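Local coordinates for salicylic acid-binding protein 2 (Nicotiana tabacum, PDB 1Y7I) that hydrolyses methyl salicylate to salicylic acid and methanol, releasing the active defence signal needed for systemic acquired resistance in tobacco, at residues V8-A13 and L37-S42; I76-S81 and A100-A105; D57-L62 and G84-L89. One frame throughout, in Å; residues are numbered along the deposited sequence.

Overall arrangement
All three contacts belong to a single alpha/beta hydrolase domain whose core is a parallel six-stranded sheet. Contact 1 sets the end of strand 6-10 against the loop after edge strand 33-36. Contact 2 pairs strands 75-80 and 98-104, and strand 75-80 also borders strand 6-10. Contact 3 packs helix 55-68 on helix 83-93, both covering the Leu-77 side of the sheet. Centres lie about 8 Å apart for contacts 1 and 3, and about 12 Å for the other two pairs. Along the chain contact 1 closes first, whereas the segments of contacts 2 and 3 alternate. Strand ends 6-10 and 75-80 thus bring Ala-13 and the nucleophile Ser-81 together at the bound salicylate, beside contact 3's helices.

Contact 1 (V8-A13 and L37-S42); sequences VLVHGA and LDLAAS. With SAL (2-hydroxybenzoic acid), chain E.
His-11 meets Leu-39 through the edge of its imidazole. The backbone N of Leu-39 donates to NE2 at 3.1 Å, nearly straight at 160° and only slightly out of the ring plane. The same edge carries CD2 against Leu-37 O, 3.4 Å away and also in plane, while CE1 faces Ser-42 OG at 3.3 Å. A first torsion of 65° places CG between the backbone N and the carbonyl carbon, and this swings the ring across to the loop 37-42. At the other ring nitrogen, ND1 donates to Gly-12 O over 2.7 Å, so both nitrogens are engaged and the rotation of the ring is fixed. Beside it, Val-10 CG1 and Leu-39 CD1 touch at 3.9 Å, the side chains crossing at about a right angle. The link between backbones is slighter: Leu-37 N makes a weak, bent bond to Leu-9 O, and a water that accepts from His-11 N donates to Leu-9 O and Leu-37 O, bridging strand and loop.

Further out, a type II turn from Leu-39 to Ser-42 shapes the loop, Asp-38 OD2 is held by Gly-17 N, and Tyr-58 of helix 55-68 packs on His-11, Leu-39 and Ser-42. Gly-12 leads on to Ala-13, whose N donates to salicylate O2' at 3.0 Å, a position consistent with the oxyanion hole of alpha/beta hydrolases. Since ND1 gives a proton and NE2 receives one, His-11 is most likely neutral with its hydrogen on ND1. Its grip on Gly-12 O holds the same peptide whose N-H meets salicylate, consistent with a second-shell role in orienting that donor.

Contact 2 (I76-S81 and A100-A105); sequences ILVGHS and AAVFLA. With SAL (2-hydroxybenzoic acid), chain E.
His-80 reaches across to Leu-104, the last paired residue of its neighbouring strand. With CG anti to the backbone N (chi1 -179°), CB carries the imidazole onward beyond that strand's end. CG stands 4.2 Å from Leu-104 O; the next atom, CD2, closes to 3.4 Å of the same oxygen, which sits at the ring edge near its plane. At the tip, NE2 is hydrogen-bonded to His-238 O, linking the ring to the loop of the catalytic histidine. One face is covered by Ser-81 OG, 3.6 Å above the ring centre.

Strands 76-80 and 100-104 run parallel, as the two strands of a beta-alpha-beta crossover whose connection is helix 83-93. Backbone hydrogen bonds alternate between them, from Leu-77 N to Ala-100 O through to Ser-81 N to Leu-104 O (3.0 Å). On the side of Ile-76, Val-78 and His-80, Val-102 CG2 meets Ile-76 CG2 at 4.1 Å. Immediately after the strand comes the GxSxG nucleophile elbow: Ser-81, which forms the acyl-ester intermediate, has phi 44° and psi -113°, the strained backbone of that turn. Its OG approaches salicylate O1' to 2.9 Å, and Ala-105 packs on Asp-210 of the charge relay.

Contact 3 (D57-L62 and G84-L89); sequences DYTLPL and GMNLGL
The Tyr-58 ring and the Asn-86 amide meet at a steep tilt, their planes 62° apart. The amide nitrogen ND2 comes in obliquely, 3.4 Å from Tyr-58 CD2, while Thr-59 OG1 lies almost exactly in the amide plane. This is helix-on-helix packing in the alpha/beta hydrolase fold: helix 83-93, which follows the nucleophile turn, is crossed at -69° by helix 55-68, with the local axes 9.5 Å apart. Both cover the same side of the central sheet, since Leu-62 and Leu-87 each touch Leu-77.

Asn-86 ND2 donates to Thr-59 OG1 at 2.6 Å, a short bond, close to straight at 159°. Thr-59 OG1 is also bonded to Leu-55 O one turn earlier; as a carbonyl has no proton to give, the hydroxyl must donate there while accepting from the amide. The other amide atom, OD1, receives a bond from a water that in turn accepts from Tyr-58 OH at 2.8 Å. Direct bond and water bridge thus engage both ends of the amide and fix which end is nitrogen and which is oxygen. The polar cluster is buried and enclosed by carbon: Leu-89 CD2 lies 3.7 Å from Thr-59 OG1, and Leu-39 and Val-10 pack on Asn-86.

In Thr-59 the methyl CG2 is anti to the backbone N, which turns it onto the opposing helix, 3.6 Å from Asn-86 O. Beyond the kink at Pro-61, Leu-62 approaches that same carbonyl oxygen, its CD1 also 3.6 Å from Asn-86 O.

Contact 1 (V8-A13 and L37-S42)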
ATOM      1  N   VAL B   8      17.766   1.434  -6.175  1.00 12.47           N
ATOM      2  CA  VAL B   8      16.895   2.363  -5.454  1.00 11.59           C
ATOM      3  C   VAL B   8      15.755   2.653  -6.442  1.00 12.64           C
ATOM      4  O   VAL B   8      15.964   3.291  -7.484  1.00 12.25           O
ATOM      5  CB  VAL B   8      17.620   3.709  -5.070  1.00 13.23           C
ATOM      6  CG1 VAL B   8      16.636   4.651  -4.321  1.00 11.14           C
ATOM      7  CG2 VAL B   8      18.831   3.421  -4.142  1.00  8.76           C
ATOM      8  N   LEU B   9      14.563   2.151  -6.119  1.00 10.53           N
ATOM      9  CA  LEU B   9      13.376   2.303  -6.959  1.00  9.22           C
ATOM     10  C   LEU B   9      12.561   3.511  -6.506  1.00 11.31           C
ATOM     11  O   LEU B   9      12.188   3.617  -5.333  1.00 12.39           O
ATOM     12  CB  LEU B   9      12.526   1.021  -6.881  1.00  9.42           C
ATOM     13  CG  LEU B   9      13.304  -0.303  -7.091  1.00  5.51           C
ATOM     14  CD1 LEU B   9      12.355  -1.502  -7.040  1.00  5.40           C
ATOM     15  CD2 LEU B   9      14.010  -0.269  -8.449  1.00  4.95           C
ATOM     16  N   VAL B  10      12.281   4.413  -7.441  1.00 11.60           N
ATOM     17  CA  VAL B  10      11.541   5.635  -7.134  1.00 12.38           C
ATOM     18  C   VAL B  10      10.227   5.698  -7.895  1.00 11.38           C
ATOM     19  O   VAL B  10      10.209   5.871  -9.107  1.00 13.08           O
ATOM     20  CB  VAL B  10      12.413   6.865  -7.459  1.00 12.42           C
ATOM     21  CG1 VAL B  10      11.727   8.146  -7.002  1.00 10.30           C
ATOM     22  CG2 VAL B  10      13.764   6.697  -6.779  1.00 11.05           C
ATOM     23  N   HIS B  11       9.130   5.545  -7.162  1.00 12.37           N
ATOM     24  CA  HIS B  11       7.789   5.537  -7.726  1.00 12.27           C
ATOM     25  C   HIS B  11       7.400   6.847  -8.382  1.00 12.10           C
ATOM     26  O   HIS B  11       8.056   7.876  -8.191  1.00 11.59           O
ATOM     27  CB  HIS B  11       6.785   5.208  -6.618  1.00 12.84           C
ATOM     28  CG  HIS B  11       6.707   6.258  -5.554  1.00 14.00           C
ATOM     29  ND1 HIS B  11       6.050   7.455  -5.745  1.00 13.72           N
ATOM     30  CD2 HIS B  11       7.246   6.319  -4.312  1.00 14.39           C
ATOM     31  CE1 HIS B  11       6.187   8.207  -4.667  1.00 15.74           C
ATOM     32  NE2 HIS B  11       6.910   7.542  -3.783  1.00 14.18           N
ATOM     33  N   GLY B  12       6.318   6.794  -9.151  1.00 13.70           N
ATOM     34  CA  GLY B  12       5.812   7.974  -9.833  1.00 13.86           C
ATOM     35  C   GLY B  12       4.786   8.700  -8.980  1.00 13.90           C
ATOM     36  O   GLY B  12       4.660   8.425  -7.789  1.00 12.42           O
ATOM     37  N   ALA B  13       4.033   9.611  -9.594  1.00 16.22           N
ATOM     38  CA  ALA B  13       3.034  10.398  -8.882  1.00 14.89           C
ATOM     39  C   ALA B  13       1.834   9.621  -8.372  1.00 17.03           C
ATOM     40  O   ALA B  13       1.278   8.763  -9.066  1.00 15.82           O
ATOM     41  CB  ALA B  13       2.552  11.537  -9.757  1.00 15.00           C
ATOM     42  N   LEU B  37      11.787   3.036  -1.957  1.00 18.60           N
ATOM     43  CA  LEU B  37      11.494   4.226  -1.167  1.00 21.75           C
ATOM     44  C   LEU B  37      10.080   4.803  -1.233  1.00 20.97           C
ATOM     45  O   LEU B  37       9.369   4.639  -2.215  1.00 20.61           O
ATOM     46  CB  LEU B  37      12.484   5.332  -1.570  1.00 26.16           C
ATOM     47  CG  LEU B  37      13.382   5.943  -0.499  1.00 30.38           C
ATOM     48  CD1 LEU B  37      14.367   6.908  -1.127  1.00 32.33           C
ATOM     49  CD2 LEU B  37      12.521   6.652   0.530  1.00 34.72           C
ATOM     50  N   ASP B  38       9.679   5.481  -0.164  1.00 20.75           N
ATOM     51  CA  ASP B  38       8.394   6.158  -0.148  1.00 17.91           C
ATOM     52  C   ASP B  38       8.828   7.623  -0.199  1.00 16.93           C
ATOM     53  O   ASP B  38       9.621   8.058   0.634  1.00 17.47           O
ATOM     54  CB  ASP B  38       7.643   5.907   1.160  1.00 18.91           C
ATOM     55  CG  ASP B  38       6.494   4.928   1.009  1.00 17.70           C
ATOM     56  OD1 ASP B  38       5.844   4.612   2.031  1.00 15.80           O
ATOM     57  OD2 ASP B  38       6.229   4.471  -0.121  1.00 17.89           O
ATOM     58  N   LEU B  39       8.357   8.380  -1.183  1.00 15.15           N
ATOM     59  CA  LEU B  39       8.731   9.788  -1.244  1.00 13.30           C
ATOM     60  C   LEU B  39       7.854  10.554  -0.250  1.00 12.99           C
ATOM     61  O   LEU B  39       6.995   9.968   0.404  1.00 13.14           O
ATOM     62  CB  LEU B  39       8.554  10.332  -2.665  1.00 14.46           C
ATOM     63  CG  LEU B  39       9.530   9.790  -3.717  1.00 12.90           C
ATOM     64  CD1 LEU B  39       9.280  10.445  -5.054  1.00  9.65           C
ATOM     65  CD2 LEU B  39      10.975  10.044  -3.262  1.00 13.44           C
ATOM     66  N   ALA B  40       8.073  11.857  -0.115  1.00 16.71           N
ATOM     67  CA  ALA B  40       7.281  12.648   0.820  1.00 15.71           C
ATOM     68  C   ALA B  40       5.801  12.569   0.447  1.00 16.10           C
ATOM     69  O   ALA B  40       5.454  12.635  -0.725  1.00 17.34           O
ATOM     70  CB  ALA B  40       7.748  14.100   0.811  1.00 17.04           C
ATOM     71  N   ALA B  41       4.941  12.406   1.449  1.00 16.76           N
ATOM     72  CA  ALA B  41       3.496  12.326   1.244  1.00 17.35           C
ATOM     73  C   ALA B  41       3.062  11.232   0.272  1.00 17.83           C
ATOM     74  O   ALA B  41       2.032  11.354  -0.398  1.00 16.79           O
ATOM     75  CB  ALA B  41       2.961  13.678   0.776  1.00 19.38           C
ATOM     76  N   SER B  42       3.843  10.160   0.209  1.00 18.50           N
ATOM     77  CA  SER B  42       3.557   9.030  -0.670  1.00 17.61           C
ATOM     78  C   SER B  42       3.546   7.741   0.143  1.00 16.11           C
ATOM     79  O   SER B  42       4.174   7.665   1.197  1.00 16.07           O
ATOM     80  CB  SER B  42       4.633   8.931  -1.755  1.00 19.09           C
ATOM     81  OG  SER B  42       4.766  10.149  -2.457  1.00 21.04           O
TER
HETATM   82  C1' SAL E 503       2.941   9.597 -13.318  1.00 28.60           C
HETATM   83  O1' SAL E 503       2.727   8.303 -13.318  1.00 30.20           O
HETATM   84  O2' SAL E 503       3.707  10.101 -12.493  1.00 27.70           O
HETATM   85  C1  SAL E 503       2.226  10.391 -14.336  1.00 28.00           C
HETATM   86  C2  SAL E 503       2.407  11.816 -14.397  1.00 27.66           C
HETATM   87  C3  SAL E 503       1.723  12.567 -15.372  1.00 26.37           C
HETATM   88  C4  SAL E 503       0.872  11.927 -16.293  1.00 25.09           C
HETATM   89  C5  SAL E 503       0.684  10.530 -16.250  1.00 27.26           C
HETATM   90  C6  SAL E 503       1.353   9.776 -15.290  1.00 25.52           C
HETATM   91  O2  SAL E 503       3.212  12.501 -13.536  1.00 29.61           O
HETATM   92  O   HOH W   1       9.412   3.943  -4.632  1.00 11.54           O

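Contact 2 (I76-S81 and A100-A105)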
ATOM      1  N   ILE B  76      22.121   2.184  -8.220  1.00 18.66           N
ATOM      2  CA  ILE B  76      21.532   2.338  -9.535  1.00 16.31           C
ATOM      3  C   ILE B  76      20.148   2.878  -9.226  1.00 16.63           C
ATOM      4  O   ILE B  76      19.388   2.264  -8.476  1.00 17.74           O
ATOM      5  CB  ILE B  76      21.370   1.013 -10.274  1.00 15.57           C
ATOM      6  CG1 ILE B  76      22.734   0.474 -10.695  1.00 16.71           C
ATOM      7  CG2 ILE B  76      20.480   1.225 -11.511  1.00 12.93           C
ATOM      8  CD1 ILE B  76      22.658  -0.879 -11.371  1.00 14.33           C
ATOM      9  N   LEU B  77      19.839   4.040  -9.782  1.00 15.45           N
ATOM     10  CA  LEU B  77      18.545   4.662  -9.569  1.00 15.15           C
ATOM     11  C   LEU B  77      17.601   4.279 -10.703  1.00 15.28           C
ATOM     12  O   LEU B  77      18.000   4.229 -11.877  1.00 14.62           O
ATOM     13  CB  LEU B  77      18.686   6.193  -9.530  1.00 14.21           C
ATOM     14  CG  LEU B  77      19.433   6.826  -8.348  1.00 16.67           C
ATOM     15  CD1 LEU B  77      19.642   8.320  -8.580  1.00 17.13           C
ATOM     16  CD2 LEU B  77      18.627   6.599  -7.083  1.00 17.21           C
ATOM     17  N   VAL B  78      16.353   4.007 -10.343  1.00 11.31           N
ATOM     18  CA  VAL B  78      15.327   3.665 -11.317  1.00 13.04           C
ATOM     19  C   VAL B  78      14.136   4.531 -10.981  1.00 13.64           C
ATOM     20  O   VAL B  78      13.550   4.393  -9.909  1.00 15.84           O
ATOM     21  CB  VAL B  78      14.887   2.185 -11.220  1.00 10.95           C
ATOM     22  CG1 VAL B  78      13.914   1.869 -12.344  1.00  8.55           C
ATOM     23  CG2 VAL B  78      16.112   1.275 -11.280  1.00 13.80           C
ATOM     24  N   GLY B  79      13.787   5.427 -11.890  1.00 14.72           N
ATOM     25  CA  GLY B  79      12.677   6.320 -11.638  1.00 13.57           C
ATOM     26  C   GLY B  79      11.530   6.108 -12.599  1.00 15.07           C
ATOM     27  O   GLY B  79      11.702   6.150 -13.818  1.00 13.23           O
ATOM     28  N   HIS B  80      10.353   5.861 -12.038  1.00 13.42           N
ATOM     29  CA  HIS B  80       9.157   5.660 -12.834  1.00 14.47           C
ATOM     30  C   HIS B  80       8.399   6.978 -13.002  1.00 14.90           C
ATOM     31  O   HIS B  80       8.131   7.674 -12.023  1.00 14.82           O
ATOM     32  CB  HIS B  80       8.233   4.652 -12.158  1.00 13.04           C
ATOM     33  CG  HIS B  80       6.986   4.376 -12.937  1.00 15.83           C
ATOM     34  ND1 HIS B  80       5.753   4.235 -12.342  1.00 14.64           N
ATOM     35  CD2 HIS B  80       6.785   4.209 -14.266  1.00 14.42           C
ATOM     36  CE1 HIS B  80       4.843   3.996 -13.269  1.00 15.70           C
ATOM     37  NE2 HIS B  80       5.445   3.976 -14.446  1.00 16.87           N
ATOM     38  N   SER B  81       8.051   7.306 -14.242  1.00 15.72           N
ATOM     39  CA  SER B  81       7.314   8.525 -14.558  1.00 17.04           C
ATOM     40  C   SER B  81       7.815   9.776 -13.839  1.00 16.56           C
ATOM     41  O   SER B  81       8.919  10.234 -14.111  1.00 16.42           O
ATOM     42  CB  SER B  81       5.824   8.317 -14.294  1.00 17.03           C
ATOM     43  OG  SER B  81       5.594   7.784 -13.000  1.00 25.27           O
ATOM     44  N   ALA B 100      24.356   4.512 -12.538  1.00 20.76           N
ATOM     45  CA  ALA B 100      23.553   4.933 -13.679  1.00 18.30           C
ATOM     46  C   ALA B 100      22.145   5.279 -13.226  1.00 17.20           C
ATOM     47  O   ALA B 100      21.691   4.854 -12.155  1.00 14.08           O
ATOM     48  CB  ALA B 100      23.506   3.835 -14.734  1.00 19.76           C
ATOM     49  N   ALA B 101      21.459   6.059 -14.050  1.00 14.78           N
ATOM     50  CA  ALA B 101      20.096   6.463 -13.758  1.00 14.32           C
ATOM     51  C   ALA B 101      19.201   5.844 -14.827  1.00 14.13           C
ATOM     52  O   ALA B 101      19.432   6.022 -16.023  1.00 15.58           O
ATOM     53  CB  ALA B 101      19.989   7.983 -13.777  1.00 13.99           C
ATOM     54  N   VAL B 102      18.192   5.099 -14.392  1.00 13.05           N
ATOM     55  CA  VAL B 102      17.264   4.450 -15.314  1.00 12.58           C
ATOM     56  C   VAL B 102      15.893   5.124 -15.268  1.00 12.99           C
ATOM     57  O   VAL B 102      15.250   5.179 -14.210  1.00 12.65           O
ATOM     58  CB  VAL B 102      17.091   2.953 -14.963  1.00 11.50           C
ATOM     59  CG1 VAL B 102      16.200   2.266 -15.994  1.00 10.12           C
ATOM     60  CG2 VAL B 102      18.455   2.271 -14.898  1.00  9.12           C
ATOM     61  N   PHE B 103      15.450   5.628 -16.417  1.00 12.53           N
ATOM     62  CA  PHE B 103      14.156   6.295 -16.514  1.00 15.28           C
ATOM     63  C   PHE B 103      13.113   5.394 -17.142  1.00 13.53           C
ATOM     64  O   PHE B 103      13.147   5.150 -18.345  1.00 14.64           O
ATOM     65  CB  PHE B 103      14.285   7.590 -17.322  1.00 13.90           C
ATOM     66  CG  PHE B 103      15.237   8.577 -16.714  1.00 16.99           C
ATOM     67  CD1 PHE B 103      16.616   8.429 -16.878  1.00 14.67           C
ATOM     68  CD2 PHE B 103      14.756   9.632 -15.936  1.00 15.10           C
ATOM     69  CE1 PHE B 103      17.503   9.315 -16.275  1.00 17.06           C
ATOM     70  CE2 PHE B 103      15.628  10.518 -15.332  1.00 15.95           C
ATOM     71  CZ  PHE B 103      17.007  10.364 -15.499  1.00 17.61           C
ATOM     72  N   LEU B 104      12.191   4.902 -16.324  1.00 14.53           N
ATOM     73  CA  LEU B 104      11.127   4.014 -16.799  1.00 15.54           C
ATOM     74  C   LEU B 104       9.904   4.838 -17.160  1.00 16.02           C
ATOM     75  O   LEU B 104       9.251   5.374 -16.273  1.00 14.65           O
ATOM     76  CB  LEU B 104      10.720   3.031 -15.704  1.00 15.24           C
ATOM     77  CG  LEU B 104      10.603   1.535 -16.015  1.00 18.49           C
ATOM     78  CD1 LEU B 104       9.794   0.928 -14.886  1.00 16.33           C
ATOM     79  CD2 LEU B 104       9.948   1.256 -17.357  1.00 12.67           C
ATOM     80  N   ALA B 105       9.589   4.919 -18.452  1.00 16.13           N
ATOM     81  CA  ALA B 105       8.435   5.690 -18.909  1.00 18.61           C
ATOM     82  C   ALA B 105       8.346   6.919 -18.022  1.00 18.35           C
ATOM     83  O   ALA B 105       7.298   7.217 -17.457  1.00 19.23           O
ATOM     84  CB  ALA B 105       7.166   4.857 -18.769  1.00 18.20           C
TER
HETATM   85  C1' SAL E 503       2.941   9.597 -13.318  1.00 28.60           C
HETATM   86  O1' SAL E 503       2.727   8.303 -13.318  1.00 30.20           O
HETATM   87  O2' SAL E 503       3.707  10.101 -12.493  1.00 27.70           O
HETATM   88  C1  SAL E 503       2.226  10.391 -14.336  1.00 28.00           C
HETATM   89  C2  SAL E 503       2.407  11.816 -14.397  1.00 27.66           C
HETATM   90  C3  SAL E 503       1.723  12.567 -15.372  1.00 26.37           C
HETATM   91  C4  SAL E 503       0.872  11.927 -16.293  1.00 25.09           C
HETATM   92  C5  SAL E 503       0.684  10.530 -16.250  1.00 27.26           C
HETATM   93  C6  SAL E 503       1.353   9.776 -15.290  1.00 25.52           C
HETATM   94  O2  SAL E 503       3.212  12.501 -13.536  1.00 29.61           O

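Contact 3 (D57-L62 and G84-L89)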
ATOM      1  N   ASP B  57      11.299  19.147  -1.540  1.00 19.96           N
ATOM      2  CA  ASP B  57      10.537  18.689  -0.383  1.00 20.84           C
ATOM      3  C   ASP B  57       9.987  17.289  -0.643  1.00 19.91           C
ATOM      4  O   ASP B  57       9.939  16.453   0.253  1.00 18.18           O
ATOM      5  CB  ASP B  57       9.349  19.614  -0.087  1.00 20.49           C
ATOM      6  CG  ASP B  57       9.768  21.023   0.307  1.00 23.02           C
ATOM      7  OD1 ASP B  57      10.873  21.195   0.855  1.00 23.69           O
ATOM      8  OD2 ASP B  57       8.964  21.957   0.080  1.00 24.50           O
ATOM      9  N   TYR B  58       9.557  17.052  -1.878  1.00 20.03           N
ATOM     10  CA  TYR B  58       8.979  15.769  -2.276  1.00 19.59           C
ATOM     11  C   TYR B  58      10.054  14.680  -2.398  1.00 19.16           C
ATOM     12  O   TYR B  58       9.817  13.522  -2.048  1.00 20.28           O
ATOM     13  CB  TYR B  58       8.216  15.971  -3.598  1.00 18.86           C
ATOM     14  CG  TYR B  58       7.571  14.740  -4.212  1.00 18.98           C
ATOM     15  CD1 TYR B  58       6.785  13.873  -3.454  1.00 17.77           C
ATOM     16  CD2 TYR B  58       7.736  14.456  -5.565  1.00 19.42           C
ATOM     17  CE1 TYR B  58       6.183  12.750  -4.036  1.00 17.24           C
ATOM     18  CE2 TYR B  58       7.140  13.341  -6.153  1.00 14.98           C
ATOM     19  CZ  TYR B  58       6.371  12.496  -5.389  1.00 14.76           C
ATOM     20  OH  TYR B  58       5.798  11.388  -5.975  1.00 18.17           O
ATOM     21  N   THR B  59      11.239  15.076  -2.854  1.00 17.89           N
ATOM     22  CA  THR B  59      12.376  14.176  -3.054  1.00 19.09           C
ATOM     23  C   THR B  59      13.225  13.937  -1.801  1.00 19.42           C
ATOM     24  O   THR B  59      14.096  13.064  -1.790  1.00 19.01           O
ATOM     25  CB  THR B  59      13.295  14.735  -4.164  1.00 18.61           C
ATOM     26  OG1 THR B  59      12.500  15.066  -5.306  1.00 23.91           O
ATOM     27  CG2 THR B  59      14.356  13.714  -4.573  1.00 20.18           C
ATOM     28  N   LEU B  60      12.961  14.701  -0.745  1.00 20.54           N
ATOM     29  CA  LEU B  60      13.721  14.590   0.502  1.00 20.00           C
ATOM     30  C   LEU B  60      14.063  13.158   0.934  1.00 20.47           C
ATOM     31  O   LEU B  60      15.198  12.878   1.320  1.00 19.62           O
ATOM     32  CB  LEU B  60      12.984  15.311   1.640  1.00 20.10           C
ATOM     33  CG  LEU B  60      13.768  15.444   2.948  1.00 20.75           C
ATOM     34  CD1 LEU B  60      15.050  16.207   2.662  1.00 18.89           C
ATOM     35  CD2 LEU B  60      12.939  16.177   4.008  1.00 19.91           C
ATOM     36  N   PRO B  61      13.085  12.235   0.901  1.00 20.44           N
ATOM     37  CA  PRO B  61      13.442  10.871   1.319  1.00 19.42           C
ATOM     38  C   PRO B  61      14.553  10.287   0.445  1.00 17.90           C
ATOM     39  O   PRO B  61      15.418   9.563   0.933  1.00 18.64           O
ATOM     40  CB  PRO B  61      12.125  10.107   1.190  1.00 18.35           C
ATOM     41  CG  PRO B  61      11.099  11.171   1.489  1.00 19.68           C
ATOM     42  CD  PRO B  61      11.633  12.363   0.702  1.00 19.28           C
ATOM     43  N   LEU B  62      14.536  10.609  -0.844  1.00 18.47           N
ATOM     44  CA  LEU B  62      15.568  10.108  -1.741  1.00 19.86           C
ATOM     45  C   LEU B  62      16.896  10.781  -1.394  1.00 21.07           C
ATOM     46  O   LEU B  62      17.924  10.115  -1.299  1.00 19.63           O
ATOM     47  CB  LEU B  62      15.210  10.388  -3.201  1.00 17.35           C
ATOM     48  CG  LEU B  62      15.724   9.463  -4.324  1.00 19.24           C
ATOM     49  CD1 LEU B  62      15.981  10.322  -5.557  1.00 15.19           C
ATOM     50  CD2 LEU B  62      16.987   8.707  -3.941  1.00 18.56           C
ATOM     51  N   GLY B  84      11.387  10.315 -12.432  1.00 14.01           N
ATOM     52  CA  GLY B  84      12.560  10.763 -13.166  1.00 13.59           C
ATOM     53  C   GLY B  84      12.961  12.161 -12.723  1.00 16.47           C
ATOM     54  O   GLY B  84      14.136  12.527 -12.767  1.00 17.44           O
HETATM   55  N   MSE B  85      11.987  12.954 -12.285  1.00 16.93           N
HETATM   56  CA  MSE B  85      12.294  14.310 -11.834  1.00 18.56           C
HETATM   57  C   MSE B  85      13.036  14.220 -10.506  1.00 16.10           C
HETATM   58  O   MSE B  85      13.981  14.958 -10.260  1.00 13.63           O
HETATM   59  CB  MSE B  85      11.008  15.115 -11.667  1.00 22.07           C
HETATM   60  CG  MSE B  85      10.255  15.326 -12.961  1.00 26.84           C
HETATM   61 SE   MSE B  85      11.355  16.210 -14.285  1.00 47.14          SE
HETATM   62  CE  MSE B  85      11.610  17.881 -13.354  1.00 36.75           C
ATOM     63  N   ASN B  86      12.598  13.297  -9.657  1.00 16.70           N
ATOM     64  CA  ASN B  86      13.228  13.086  -8.363  1.00 17.67           C
ATOM     65  C   ASN B  86      14.663  12.626  -8.589  1.00 17.44           C
ATOM     66  O   ASN B  86      15.585  13.049  -7.889  1.00 17.07           O
ATOM     67  CB  ASN B  86      12.453  12.034  -7.576  1.00 15.49           C
ATOM     68  CG  ASN B  86      11.010  12.451  -7.319  1.00 18.89           C
ATOM     69  OD1 ASN B  86      10.068  11.874  -7.888  1.00 15.12           O
ATOM     70  ND2 ASN B  86      10.826  13.468  -6.463  1.00 16.23           N
ATOM     71  N   LEU B  87      14.848  11.757  -9.579  1.00 17.57           N
ATOM     72  CA  LEU B  87      16.176  11.248  -9.905  1.00 18.76           C
ATOM     73  C   LEU B  87      17.128  12.384 -10.283  1.00 19.09           C
ATOM     74  O   LEU B  87      18.280  12.407  -9.848  1.00 19.06           O
ATOM     75  CB  LEU B  87      16.084  10.233 -11.048  1.00 17.74           C
ATOM     76  CG  LEU B  87      16.193   8.756 -10.641  1.00 17.31           C
ATOM     77  CD1 LEU B  87      15.112   8.364  -9.654  1.00 15.13           C
ATOM     78  CD2 LEU B  87      16.125   7.905 -11.891  1.00 15.41           C
ATOM     79  N   GLY B  88      16.642  13.326 -11.087  1.00 19.58           N
ATOM     80  CA  GLY B  88      17.473  14.444 -11.496  1.00 20.84           C
ATOM     81  C   GLY B  88      18.125  15.118 -10.306  1.00 21.21           C
ATOM     82  O   GLY B  88      19.333  15.355 -10.290  1.00 21.99           O
ATOM     83  N   LEU B  89      17.318  15.416  -9.297  1.00 21.39           N
ATOM     84  CA  LEU B  89      17.812  16.064  -8.091  1.00 23.08           C
ATOM     85  C   LEU B  89      18.932  15.262  -7.429  1.00 21.88           C
ATOM     86  O   LEU B  89      19.939  15.823  -7.005  1.00 23.67           O
ATOM     87  CB  LEU B  89      16.658  16.260  -7.109  1.00 24.71           C
ATOM     88  CG  LEU B  89      16.326  17.690  -6.704  1.00 27.53           C
ATOM     89  CD1 LEU B  89      16.221  18.597  -7.926  1.00 29.20           C
ATOM     90  CD2 LEU B  89      15.024  17.675  -5.932  1.00 26.41           C
TER
HETATM   91  O   HOH W   2       7.693  10.793  -8.001  1.00 23.25           O